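Peptide synthetase, module 7 (Actinoplanes teichomyceticus, PDB 4TX3) is probably the condensation-like domain of the final module in teicoplanin synthesis, recruiting the cytochrome P450 enzymes that crosslink the carrier-bound peptide. Local coordinates at residues Asp224-Val238 with Ala419-Ala433. Numbering follows the deposited sequence.
With SO4 (sulfate ion), chain G; SO4 (sulfate ion), chain F.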
ATOM      1  N   ASP B 224       0.169  39.040 -14.008  1.00 36.58           N
ATOM      2  CA  ASP B 224      -0.374  40.291 -13.485  1.00 37.48           C
ATOM      3  C   ASP B 224       0.768  41.236 -13.092  1.00 39.58           C
ATOM      4  O   ASP B 224       0.566  42.444 -12.957  1.00 41.44           O
ATOM      5  CB  ASP B 224      -1.293  40.032 -12.284  1.00 37.54           C
ATOM      6  CG  ASP B 224      -2.629  39.437 -12.686  1.00 40.29           C
ATOM      7  OD1 ASP B 224      -3.328  40.024 -13.534  1.00 41.42           O
ATOM      8  OD2 ASP B 224      -2.983  38.364 -12.164  1.00 39.60           O
ATOM      9  N   ARG B 225       1.961  40.673 -12.912  1.00 36.45           N
ATOM     10  CA  ARG B 225       3.168  41.430 -12.577  1.00 38.98           C
ATOM     11  C   ARG B 225       4.385  40.820 -13.240  1.00 42.80           C
ATOM     12  O   ARG B 225       4.411  39.621 -13.526  1.00 43.51           O
ATOM     13  CB  ARG B 225       3.430  41.459 -11.071  1.00 40.50           C
ATOM     14  CG  ARG B 225       2.424  42.158 -10.251  1.00 36.76           C
ATOM     15  CD  ARG B 225       2.323  41.528  -8.888  1.00 39.04           C
ATOM     16  NE  ARG B 225       0.915  41.498  -8.538  1.00 46.94           N
ATOM     17  CZ  ARG B 225       0.193  40.399  -8.392  1.00 40.73           C
ATOM     18  NH1 ARG B 225       0.749  39.205  -8.503  1.00 40.46           N
ATOM     19  NH2 ARG B 225      -1.088  40.509  -8.099  1.00 45.86           N
ATOM     20  N   ALA B 226       5.413  41.634 -13.442  1.00 36.63           N
ATOM     21  CA  ALA B 226       6.638  41.139 -14.041  1.00 41.37           C
ATOM     22  C   ALA B 226       7.343  40.189 -13.071  1.00 46.54           C
ATOM     23  O   ALA B 226       7.175  40.300 -11.854  1.00 41.99           O
ATOM     24  CB  ALA B 226       7.552  42.292 -14.425  1.00 37.85           C
ATOM     25  N   ARG B 227       8.117  39.255 -13.623  1.00 46.32           N
ATOM     26  CA  ARG B 227       8.892  38.324 -12.826  1.00 43.85           C
ATOM     27  C   ARG B 227      10.004  39.083 -12.124  1.00 44.40           C
ATOM     28  O   ARG B 227      10.819  39.713 -12.785  1.00 47.36           O
ATOM     29  CB  ARG B 227       9.463  37.209 -13.704  1.00 37.88           C
ATOM     30  CG  ARG B 227      10.029  36.027 -12.942  1.00 44.37           C
ATOM     31  CD  ARG B 227      10.720  35.036 -13.881  1.00 44.21           C
ATOM     32  NE  ARG B 227       9.805  34.547 -14.898  1.00 44.53           N
ATOM     33  CZ  ARG B 227       8.927  33.572 -14.695  1.00 46.53           C
ATOM     34  NH1 ARG B 227       8.849  32.977 -13.502  1.00 38.80           N
ATOM     35  NH2 ARG B 227       8.123  33.197 -15.680  1.00 39.22           N
ATOM     36  N   PRO B 228      10.011  39.056 -10.778  1.00 48.72           N
ATOM     37  CA  PRO B 228      11.070  39.657  -9.967  1.00 47.49           C
ATOM     38  C   PRO B 228      12.366  38.874 -10.073  1.00 54.01           C
ATOM     39  O   PRO B 228      12.325  37.692 -10.396  1.00 56.04           O
ATOM     40  CB  PRO B 228      10.510  39.581  -8.548  1.00 46.75           C
ATOM     41  CG  PRO B 228       9.587  38.452  -8.577  1.00 48.08           C
ATOM     42  CD  PRO B 228       8.941  38.499  -9.931  1.00 48.36           C
ATOM     43  N   ALA B 229      13.496  39.517  -9.801  1.00 54.74           N
ATOM     44  CA  ALA B 229      14.783  38.824  -9.829  1.00 58.83           C
ATOM     45  C   ALA B 229      14.839  37.701  -8.796  1.00 55.84           C
ATOM     46  O   ALA B 229      15.285  36.591  -9.089  1.00 56.28           O
ATOM     47  CB  ALA B 229      15.915  39.806  -9.599  1.00 57.35           C
ATOM     48  N   ILE B 230      14.373  37.998  -7.587  1.00 55.76           N
ATOM     49  CA  ILE B 230      14.348  37.014  -6.508  1.00 54.63           C
ATOM     50  C   ILE B 230      12.932  36.617  -6.133  1.00 50.03           C
ATOM     51  O   ILE B 230      12.126  37.466  -5.759  1.00 56.64           O
ATOM     52  CB  ILE B 230      15.031  37.541  -5.259  1.00 54.26           C
ATOM     53  CG1 ILE B 230      16.461  37.970  -5.577  1.00 51.43           C
ATOM     54  CG2 ILE B 230      14.992  36.494  -4.169  1.00 52.52           C
ATOM     55  CD1 ILE B 230      17.137  38.609  -4.399  1.00 51.78           C
ATOM     56  N   PRO B 231      12.628  35.316  -6.210  1.00 50.47           N
ATOM     57  CA  PRO B 231      11.258  34.856  -5.983  1.00 44.21           C
ATOM     58  C   PRO B 231      10.883  34.851  -4.508  1.00 42.81           C
ATOM     59  O   PRO B 231      11.734  34.615  -3.655  1.00 42.58           O
ATOM     60  CB  PRO B 231      11.279  33.435  -6.540  1.00 39.99           C
ATOM     61  CG  PRO B 231      12.682  32.981  -6.292  1.00 43.52           C
ATOM     62  CD  PRO B 231      13.552  34.197  -6.476  1.00 48.42           C
ATOM     63  N   SER B 232       9.617  35.111  -4.217  1.00 39.38           N
ATOM     64  CA  SER B 232       9.110  34.933  -2.869  1.00 40.45           C
ATOM     65  C   SER B 232       8.681  33.484  -2.667  1.00 38.74           C
ATOM     66  O   SER B 232       8.655  32.988  -1.549  1.00 37.90           O
ATOM     67  CB  SER B 232       7.937  35.862  -2.607  1.00 37.16           C
ATOM     68  OG  SER B 232       6.761  35.336  -3.185  1.00 41.08           O
ATOM     69  N   ARG B 233       8.363  32.818  -3.775  1.00 36.08           N
ATOM     70  CA  ARG B 233       7.785  31.473  -3.794  1.00 37.79           C
ATOM     71  C   ARG B 233       6.461  31.361  -3.040  1.00 38.82           C
ATOM     72  O   ARG B 233       6.063  30.258  -2.667  1.00 39.13           O
ATOM     73  CB  ARG B 233       8.764  30.434  -3.232  1.00 38.57           C
ATOM     74  CG  ARG B 233      10.077  30.312  -3.976  1.00 35.58           C
ATOM     75  CD  ARG B 233      10.900  29.149  -3.404  1.00 38.62           C
ATOM     76  NE  ARG B 233      12.253  29.100  -3.948  1.00 39.86           N
ATOM     77  CZ  ARG B 233      13.363  28.979  -3.225  1.00 42.20           C
ATOM     78  NH1 ARG B 233      13.304  28.869  -1.905  1.00 49.90           N
ATOM     79  NH2 ARG B 233      14.540  28.951  -3.827  1.00 46.65           N
ATOM     80  N   ARG B 234       5.766  32.477  -2.825  1.00 38.28           N
ATOM     81  CA  ARG B 234       4.442  32.407  -2.199  1.00 38.59           C
ATOM     82  C   ARG B 234       3.426  31.822  -3.172  1.00 35.72           C
ATOM     83  O   ARG B 234       3.560  31.955  -4.378  1.00 40.37           O
ATOM     84  CB  ARG B 234       3.981  33.783  -1.713  1.00 41.79           C
ATOM     85  CG  ARG B 234       4.755  34.330  -0.518  1.00 44.65           C
ATOM     86  CD  ARG B 234       4.262  35.725  -0.095  1.00 53.83           C
ATOM     87  NE  ARG B 234       4.458  36.708  -1.166  1.00 65.03           N
ATOM     88  CZ  ARG B 234       3.483  37.282  -1.882  1.00 70.21           C
ATOM     89  NH1 ARG B 234       2.196  37.036  -1.616  1.00 60.54           N
ATOM     90  NH2 ARG B 234       3.798  38.145  -2.848  1.00 55.82           N
ATOM     91  N   ALA B 235       2.393  31.186  -2.645  1.00 41.05           N
ATOM     92  CA  ALA B 235       1.470  30.447  -3.490  1.00 43.03           C
ATOM     93  C   ALA B 235       0.034  30.604  -3.042  1.00 36.56           C
ATOM     94  O   ALA B 235      -0.251  30.604  -1.851  1.00 42.14           O
ATOM     95  CB  ALA B 235       1.843  28.972  -3.506  1.00 42.35           C
ATOM     96  N   GLY B 236      -0.867  30.729  -4.008  1.00 34.40           N
ATOM     97  CA  GLY B 236      -2.290  30.699  -3.735  1.00 34.31           C
ATOM     98  C   GLY B 236      -2.881  29.476  -4.400  1.00 36.80           C
ATOM     99  O   GLY B 236      -2.208  28.821  -5.194  1.00 38.34           O
ATOM    100  N   THR B 237      -4.130  29.156  -4.089  1.00 37.49           N
ATOM    101  CA  THR B 237      -4.796  28.051  -4.760  1.00 36.25           C
ATOM    102  C   THR B 237      -6.207  28.413  -5.155  1.00 37.04           C
ATOM    103  O   THR B 237      -6.771  29.356  -4.628  1.00 42.81           O
ATOM    104  CB  THR B 237      -4.847  26.786  -3.888  1.00 39.87           C
ATOM    105  OG1 THR B 237      -5.497  27.081  -2.647  1.00 47.02           O
ATOM    106  CG2 THR B 237      -3.455  26.281  -3.600  1.00 42.86           C
ATOM    107  N   VAL B 238      -6.749  27.667  -6.116  1.00 37.39           N
ATOM    108  CA  VAL B 238      -8.143  27.746  -6.519  1.00 35.48           C
ATOM    109  C   VAL B 238      -8.621  26.320  -6.785  1.00 39.03           C
ATOM    110  O   VAL B 238      -7.922  25.530  -7.431  1.00 40.56           O
ATOM    111  CB  VAL B 238      -8.356  28.631  -7.788  1.00 44.28           C
ATOM    112  CG1 VAL B 238      -7.928  30.054  -7.525  1.00 44.69           C
ATOM    113  CG2 VAL B 238      -7.574  28.094  -8.982  1.00 39.67           C
ATOM    114  N   ALA B 419      -7.034  21.242  -7.615  1.00 31.38           N
ATOM    115  CA  ALA B 419      -6.677  22.612  -7.343  1.00 37.52           C
ATOM    116  C   ALA B 419      -5.562  23.075  -8.255  1.00 39.27           C
ATOM    117  O   ALA B 419      -4.729  22.276  -8.685  1.00 36.82           O
ATOM    118  CB  ALA B 419      -6.266  22.772  -5.901  1.00 38.02           C
ATOM    119  N   LEU B 420      -5.575  24.373  -8.545  1.00 35.39           N
ATOM    120  CA  LEU B 420      -4.513  25.024  -9.288  1.00 38.79           C
ATOM    121  C   LEU B 420      -3.680  25.847  -8.319  1.00 37.02           C
ATOM    122  O   LEU B 420      -4.189  26.781  -7.711  1.00 40.12           O
ATOM    123  CB  LEU B 420      -5.082  25.916 -10.409  1.00 32.01           C
ATOM    124  CG  LEU B 420      -4.064  26.827 -11.102  1.00 35.55           C
ATOM    125  CD1 LEU B 420      -2.934  26.015 -11.761  1.00 34.28           C
ATOM    126  CD2 LEU B 420      -4.723  27.715 -12.119  1.00 32.25           C
ATOM    127  N   HIS B 421      -2.410  25.502  -8.153  1.00 31.17           N
ATOM    128  CA  HIS B 421      -1.532  26.325  -7.338  1.00 35.66           C
ATOM    129  C   HIS B 421      -0.807  27.310  -8.241  1.00 35.85           C
ATOM    130  O   HIS B 421      -0.405  26.953  -9.345  1.00 38.61           O
ATOM    131  CB  HIS B 421      -0.546  25.461  -6.560  1.00 37.84           C
ATOM    132  CG  HIS B 421      -1.204  24.470  -5.645  1.00 37.05           C
ATOM    133  ND1 HIS B 421      -0.953  24.425  -4.292  1.00 42.26           N
ATOM    134  CD2 HIS B 421      -2.092  23.479  -5.892  1.00 41.55           C
ATOM    135  CE1 HIS B 421      -1.661  23.453  -3.744  1.00 42.44           C
ATOM    136  NE2 HIS B 421      -2.362  22.864  -4.693  1.00 42.65           N
ATOM    137  N   TYR B 422      -0.647  28.550  -7.797  1.00 32.41           N
ATOM    138  CA  TYR B 422       0.013  29.539  -8.641  1.00 37.31           C
ATOM    139  C   TYR B 422       0.950  30.417  -7.855  1.00 35.55           C
ATOM    140  O   TYR B 422       0.805  30.591  -6.646  1.00 36.07           O
ATOM    141  CB  TYR B 422      -1.012  30.422  -9.355  1.00 38.88           C
ATOM    142  CG  TYR B 422      -1.880  31.192  -8.393  1.00 40.99           C
ATOM    143  CD1 TYR B 422      -3.015  30.609  -7.835  1.00 39.42           C
ATOM    144  CD2 TYR B 422      -1.559  32.493  -8.023  1.00 40.53           C
ATOM    145  CE1 TYR B 422      -3.814  31.302  -6.944  1.00 40.11           C
ATOM    146  CE2 TYR B 422      -2.352  33.193  -7.125  1.00 41.95           C
ATOM    147  CZ  TYR B 422      -3.476  32.590  -6.593  1.00 40.78           C
ATOM    148  OH  TYR B 422      -4.273  33.280  -5.708  1.00 44.74           O
ATOM    149  N   ALA B 423       1.903  30.993  -8.571  1.00 35.64           N
ATOM    150  CA  ALA B 423       2.893  31.866  -7.969  1.00 36.91           C
ATOM    151  C   ALA B 423       2.254  33.230  -7.742  1.00 39.04           C
ATOM    152  O   ALA B 423       1.992  33.966  -8.695  1.00 36.59           O
ATOM    153  CB  ALA B 423       4.126  31.970  -8.858  1.00 30.75           C
ATOM    154  N   ALA B 424       1.997  33.567  -6.482  1.00 42.61           N
ATOM    155  CA  ALA B 424       1.248  34.792  -6.181  1.00 45.37           C
ATOM    156  C   ALA B 424       2.008  36.052  -6.617  1.00 38.41           C
ATOM    157  O   ALA B 424       1.407  37.097  -6.828  1.00 38.18           O
ATOM    158  CB  ALA B 424       0.905  34.853  -4.699  1.00 36.58           C
ATOM    159  N   ASP B 425       3.322  35.929  -6.772  1.00 39.61           N
ATOM    160  CA  ASP B 425       4.158  37.008  -7.286  1.00 38.36           C
ATOM    161  C   ASP B 425       3.738  37.442  -8.682  1.00 41.00           C
ATOM    162  O   ASP B 425       3.896  38.605  -9.055  1.00 41.64           O
ATOM    163  CB  ASP B 425       5.626  36.574  -7.337  1.00 42.70           C
ATOM    164  CG  ASP B 425       6.352  36.786  -6.029  1.00 47.17           C
ATOM    165  OD1 ASP B 425       5.691  37.105  -5.017  1.00 52.98           O
ATOM    166  OD2 ASP B 425       7.589  36.631  -6.015  1.00 47.30           O
ATOM    167  N   LEU B 426       3.227  36.484  -9.451  1.00 39.51           N
ATOM    168  CA  LEU B 426       2.961  36.670 -10.869  1.00 37.58           C
ATOM    169  C   LEU B 426       1.479  36.772 -11.169  1.00 39.56           C
ATOM    170  O   LEU B 426       1.083  37.439 -12.123  1.00 42.43           O
ATOM    171  CB  LEU B 426       3.550  35.513 -11.681  1.00 38.29           C
ATOM    172  CG  LEU B 426       5.041  35.198 -11.546  1.00 40.45           C
ATOM    173  CD1 LEU B 426       5.402  33.973 -12.381  1.00 37.40           C
ATOM    174  CD2 LEU B 426       5.896  36.386 -11.940  1.00 37.30           C
ATOM    175  N   PHE B 427       0.662  36.102 -10.364  1.00 40.15           N
ATOM    176  CA  PHE B 427      -0.770  36.007 -10.640  1.00 42.55           C
ATOM    177  C   PHE B 427      -1.651  36.442  -9.475  1.00 44.03           C
ATOM    178  O   PHE B 427      -1.367  36.147  -8.318  1.00 46.82           O
ATOM    179  CB  PHE B 427      -1.158  34.572 -11.012  1.00 37.88           C
ATOM    180  CG  PHE B 427      -0.410  34.010 -12.191  1.00 41.20           C
ATOM    181  CD1 PHE B 427      -0.740  34.389 -13.490  1.00 38.74           C
ATOM    182  CD2 PHE B 427       0.601  33.073 -12.001  1.00 37.34           C
ATOM    183  CE1 PHE B 427      -0.066  33.854 -14.580  1.00 38.14           C
ATOM    184  CE2 PHE B 427       1.283  32.535 -13.084  1.00 40.97           C
ATOM    185  CZ  PHE B 427       0.949  32.925 -14.377  1.00 42.02           C
ATOM    186  N   ASP B 428      -2.741  37.118  -9.812  1.00 41.22           N
ATOM    187  CA  ASP B 428      -3.840  37.364  -8.898  1.00 42.22           C
ATOM    188  C   ASP B 428      -4.790  36.172  -8.874  1.00 45.73           C
ATOM    189  O   ASP B 428      -4.840  35.404  -9.840  1.00 46.40           O
ATOM    190  CB  ASP B 428      -4.600  38.621  -9.312  1.00 42.80           C
ATOM    191  CG  ASP B 428      -3.860  39.863  -8.964  1.00 40.62           C
ATOM    192  OD1 ASP B 428      -3.219  39.855  -7.899  1.00 45.67           O
ATOM    193  OD2 ASP B 428      -3.896  40.841  -9.743  1.00 46.37           O
ATOM    194  N   HIS B 429      -5.559  36.043  -7.792  1.00 46.58           N
ATOM    195  CA  HIS B 429      -6.480  34.917  -7.601  1.00 42.81           C
ATOM    196  C   HIS B 429      -7.487  34.795  -8.736  1.00 41.35           C
ATOM    197  O   HIS B 429      -7.838  33.678  -9.121  1.00 41.98           O
ATOM    198  CB  HIS B 429      -7.227  35.050  -6.269  1.00 43.86           C
ATOM    199  CG  HIS B 429      -8.104  33.880  -5.940  1.00 42.69           C
ATOM    200  ND1 HIS B 429      -9.438  33.829  -6.282  1.00 38.33           N
ATOM    201  CD2 HIS B 429      -7.834  32.717  -5.301  1.00 42.67           C
ATOM    202  CE1 HIS B 429      -9.956  32.686  -5.867  1.00 41.11           C
ATOM    203  NE2 HIS B 429      -9.004  31.995  -5.264  1.00 46.39           N
ATOM    204  N   ASP B 430      -7.949  35.932  -9.267  1.00 43.14           N
ATOM    205  CA  ASP B 430      -8.958  35.914 -10.339  1.00 42.89           C
ATOM    206  C   ASP B 430      -8.377  35.442 -11.676  1.00 40.99           C
ATOM    207  O   ASP B 430      -9.043  34.741 -12.439  1.00 38.95           O
ATOM    208  CB  ASP B 430      -9.628  37.297 -10.504  1.00 42.06           C
ATOM    209  CG  ASP B 430      -8.640  38.430 -10.797  1.00 56.80           C
ATOM    210  OD1 ASP B 430      -7.641  38.227 -11.532  1.00 57.45           O
ATOM    211  OD2 ASP B 430      -8.886  39.558 -10.308  1.00 65.42           O
ATOM    212  N   THR B 431      -7.135  35.827 -11.955  1.00 38.60           N
ATOM    213  CA  THR B 431      -6.428  35.304 -13.109  1.00 40.83           C
ATOM    214  C   THR B 431      -6.361  33.779 -13.045  1.00 38.25           C
ATOM    215  O   THR B 431      -6.610  33.105 -14.040  1.00 38.00           O
ATOM    216  CB  THR B 431      -5.010  35.879 -13.207  1.00 42.23           C
ATOM    217  OG1 THR B 431      -5.076  37.307 -13.130  1.00 43.81           O
ATOM    218  CG2 THR B 431      -4.361  35.486 -14.526  1.00 35.92           C
ATOM    219  N   ALA B 432      -6.054  33.238 -11.869  1.00 36.45           N
ATOM    220  CA  ALA B 432      -5.894  31.795 -11.723  1.00 30.44           C
ATOM    221  C   ALA B 432      -7.233  31.093 -11.761  1.00 37.41           C
ATOM    222  O   ALA B 432      -7.331  29.945 -12.208  1.00 36.43           O
ATOM    223  CB  ALA B 432      -5.175  31.475 -10.449  1.00 32.29           C
ATOM    224  N   ALA B 433      -8.263  31.787 -11.287  1.00 34.90           N
ATOM    225  CA  ALA B 433      -9.610  31.247 -11.269  1.00 37.99           C
ATOM    226  C   ALA B 433     -10.175  31.092 -12.688  1.00 35.63           C
ATOM    227  O   ALA B 433     -10.866  30.113 -12.989  1.00 38.15           O
ATOM    228  CB  ALA B 433     -10.515  32.133 -10.421  1.00 40.36           C
TER
HETATM  229  S   SO4 G 502      -5.394  38.291  -4.778  1.00 92.38           S
HETATM  230  O1  SO4 G 502      -5.255  37.832  -3.386  1.00 90.31           O
HETATM  231  O2  SO4 G 502      -4.643  39.535  -4.995  1.00 69.12           O
HETATM  232  O3  SO4 G 502      -4.870  37.257  -5.676  1.00 66.70           O
HETATM  233  O4  SO4 G 502      -6.813  38.514  -5.083  1.00 76.31           O
HETATM  234  S   SO4 F 501      15.474  27.057   0.819  1.00 54.33           S
HETATM  235  O1  SO4 F 501      16.617  26.171   1.047  1.00 55.01           O
HETATM  236  O2  SO4 F 501      15.223  27.833   2.031  1.00 44.37           O
HETATM  237  O3  SO4 F 501      15.784  27.986  -0.278  1.00 58.66           O
HETATM  238  O4  SO4 F 501      14.302  26.246   0.468  1.00 46.58           O
HETATM  239  O   HOH W   1       9.969  38.655  -4.525  1.00 44.52           O
HETATM  240  O   HOH W   2       5.332  33.548  -5.918  1.00 44.29           O
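Asp224 reaches the start of helix 429-448 through one carboxylate oxygen. Its OD2 takes the hydroxyl OG1 of Thr431 on the syn lone pair at 2.5 Å and, from the anti side, the backbone N of Asp428 at 2.7 Å. With CG anti to its own carbonyl carbon (chi1 -74°), the carboxylate can meet the helix start while Asp224 N donates to Leu426 O at 2.6 Å. Replacing Asp224 with alanine removes the acceptor that the Asp428 amide and the Thr431 hydroxyl share, and would probably leave the helix start held less firmly to this loop. Arg225 NH2 also heads for Asp428 OD1, but their modelled separation is too short to trust.

The second polar cluster gathers on Asp425. Its OD2 receives Ser232 N at 3.1 Å, whereas OD1 takes Ser232 OG from above the carboxylate plane and forms a salt bridge with Arg234 NH2. Ser232 OG in turn accepts from Arg234 N, closing an ST turn that holds the hydroxyl between Arg234 N and Asp425 OD1. A water links Arg234 O to Asp425 N.

Beyond the loops the backbones pair antiparallel: Gly236 and Tyr422 exchange two N-H...O bonds. Lacking a side chain, Gly236 lets the Tyr422 ring lie against its backbone, CA 4.0 Å from the ring centroid, while Ala432 CB packs on the opposite face. Thr237 CG2 sits over one face of His421 in a CH-pi contact, and Val238 inserts CG1 over the His429 ring and CG2 against Leu420 CB, 3.6 Å away.

Within the chain, strand 235-242 is an outer strand of a four-stranded mixed sheet, beside strand 413-423, which pairs on its other side with strand 399-407. Helix 429-448 packs on the sheet face bearing Val238, Leu420 and Tyr422.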